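Local coordinates for protein leucine-rich Immune Molecule 1 (Anopheles gambiae, PDB 3OJA) that probably acts in mosquito innate immunity, joining a partner protein through its coiled-coil region to form a leucine-rich repeat complex linked to complement-like defence, at residues V114-G119 against D137-C142. Residues are numbered along the deposited sequence; the frame is centred on the assembly and turned at random.
Sequences VSCSRG and DLDEGC
Ser115 CA covers one face of the Asp139 carboxylate, with Cys116 N on the same side; Cys142 N and a water approach from the other. Cys116 N lies 44° out of the carboxylate plane and bonds Asp139 OD1 at 3.0 Å; its bond to OD2 is weak. From the opposite face, Cys142 N donates to Asp139 OD1 at 2.9 Å, nearly along the C-O direction, which makes an Asx motif. On the Cys116 N side, Ser115 CA packs on Asp139 CG at 3.5 Å; on the Cys142 N side, the water donates to Asp139 OD2 at 2.7 Å. With chi1 at 85°, CG sits between the backbone N and carbonyl carbon of Asp139, which carries the acid across to the strand. Next to it, Asp139 N bonds Val114 O at 2.9 Å, and Val114 N donates to Asp137 O; the two bonds make a single beta bridge between Val114 and Leu138. The carboxylate of Asp137 turns instead to Arg113 and Thr133. Cys116 SG and Cys142 SG close the disulfide, and CG1 of Val114 packs beside the Cys142 sulfur. Strand 91-97 pairs along the other edge of strand 114-116. The disulfide, the bridge and Asp139 join the loop between strands 123-126 and 146-150 to this strand in the leucine-rich repeat solenoid. One carboxylate oxygen thus takes N-H groups from both half-cystines, and two donors would probably favour the ionised acid.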
loop_
_atom_site.group_PDB
_atom_site.type_symbol
_atom_site.label_atom_id
_atom_site.label_comp_id
_atom_site.label_asym_id
_atom_site.label_seq_id
_atom_site.Cartn_x
_atom_site.Cartn_y
_atom_site.Cartn_z
ATOM N N VAL A 114 18.739 1.639 37.816
ATOM C CA VAL A 114 19.472 1.329 39.021
ATOM C C VAL A 114 20.762 2.072 38.959
ATOM O O VAL A 114 21.483 1.934 37.977
ATOM C CB VAL A 114 19.909 -0.136 39.055
ATOM C CG1 VAL A 114 20.790 -0.392 40.281
ATOM C CG2 VAL A 114 18.728 -1.054 38.981
ATOM N N SER A 115 21.113 2.802 40.003
ATOM C CA SER A 115 22.389 3.484 40.021
ATOM C C SER A 115 23.242 2.942 41.194
ATOM O O SER A 115 22.726 2.607 42.254
ATOM C CB SER A 115 22.116 4.987 40.111
ATOM O OG SER A 115 20.905 5.309 39.415
ATOM N N CYS A 116 24.545 2.856 40.991
ATOM C CA CYS A 116 25.437 2.385 42.012
ATOM C C CYS A 116 26.640 3.273 42.053
ATOM O O CYS A 116 27.485 3.150 41.205
ATOM C CB CYS A 116 25.912 0.956 41.710
ATOM S SG CYS A 116 24.640 -0.270 41.365
ATOM N N SER A 117 26.728 4.150 43.049
ATOM C CA SER A 117 27.873 5.057 43.216
ATOM C C SER A 117 29.174 4.304 43.065
ATOM O O SER A 117 29.187 3.101 43.295
ATOM C CB SER A 117 27.788 5.706 44.589
ATOM O OG SER A 117 26.611 6.529 44.667
ATOM N N ARG A 118 30.265 4.980 42.677
ATOM C CA ARG A 118 31.518 4.275 42.297
ATOM C C ARG A 118 32.120 3.502 43.465
ATOM O O ARG A 118 31.990 3.919 44.613
ATOM C CB ARG A 118 32.570 5.248 41.750
ATOM C CG ARG A 118 32.084 6.044 40.519
ATOM C CD ARG A 118 33.184 6.890 39.830
ATOM N NE ARG A 118 33.496 8.093 40.599
ATOM C CZ ARG A 118 34.211 9.121 40.144
ATOM N NH1 ARG A 118 34.703 9.101 38.902
ATOM N NH2 ARG A 118 34.441 10.171 40.942
ATOM N N GLY A 119 32.785 2.390 43.206
ATOM C CA GLY A 119 33.275 1.607 44.306
ATOM C C GLY A 119 34.293 0.567 43.902
ATOM O O GLY A 119 34.450 0.253 42.706
ATOM N N ASP A 137 20.203 0.883 31.360
ATOM C CA ASP A 137 19.298 1.109 32.450
ATOM C C ASP A 137 20.059 0.934 33.780
ATOM O O ASP A 137 19.749 1.611 34.731
ATOM C CB ASP A 137 18.060 0.208 32.338
ATOM C CG ASP A 137 17.004 0.767 31.332
ATOM O OD1 ASP A 137 16.975 2.020 31.167
ATOM O OD2 ASP A 137 16.209 -0.024 30.722
ATOM N N LEU A 138 21.057 0.061 33.859
ATOM C CA LEU A 138 21.933 0.068 35.024
ATOM C C LEU A 138 23.011 1.089 34.762
ATOM O O LEU A 138 23.538 1.080 33.665
ATOM C CB LEU A 138 22.589 -1.286 35.194
ATOM C CG LEU A 138 21.734 -2.369 35.790
ATOM C CD1 LEU A 138 20.376 -2.270 35.247
ATOM C CD2 LEU A 138 22.333 -3.691 35.460
ATOM N N ASP A 139 23.348 1.972 35.712
ATOM C CA ASP A 139 24.385 3.022 35.459
ATOM C C ASP A 139 25.817 2.451 35.402
ATOM O O ASP A 139 26.060 1.290 35.725
ATOM C CB ASP A 139 24.298 4.191 36.461
ATOM C CG ASP A 139 25.068 3.917 37.781
ATOM O OD1 ASP A 139 25.319 2.730 38.118
ATOM O OD2 ASP A 139 25.412 4.892 38.494
ATOM N N GLU A 140 26.772 3.251 34.975
ATOM C CA GLU A 140 28.130 2.735 34.768
ATOM C C GLU A 140 28.672 1.940 35.949
ATOM O O GLU A 140 29.239 0.861 35.780
ATOM C CB GLU A 140 29.092 3.860 34.475
ATOM C CG GLU A 140 29.377 4.036 33.017
ATOM C CD GLU A 140 30.666 4.829 32.803
ATOM O OE1 GLU A 140 30.616 6.090 32.818
ATOM O OE2 GLU A 140 31.736 4.177 32.639
ATOM N N GLY A 141 28.524 2.489 37.148
ATOM C CA GLY A 141 28.961 1.801 38.349
ATOM C C GLY A 141 28.285 0.454 38.538
ATOM O O GLY A 141 28.958 -0.493 38.938
ATOM N N CYS A 142 26.976 0.372 38.250
ATOM C CA CYS A 142 26.230 -0.857 38.376
ATOM C C CYS A 142 26.817 -1.927 37.498
ATOM O O CYS A 142 26.620 -3.095 37.756
ATOM C CB CYS A 142 24.759 -0.661 38.033
ATOM S SG CYS A 142 23.736 -0.179 39.456
HETATM O O HOH W 1 28.011 5.608 38.772
#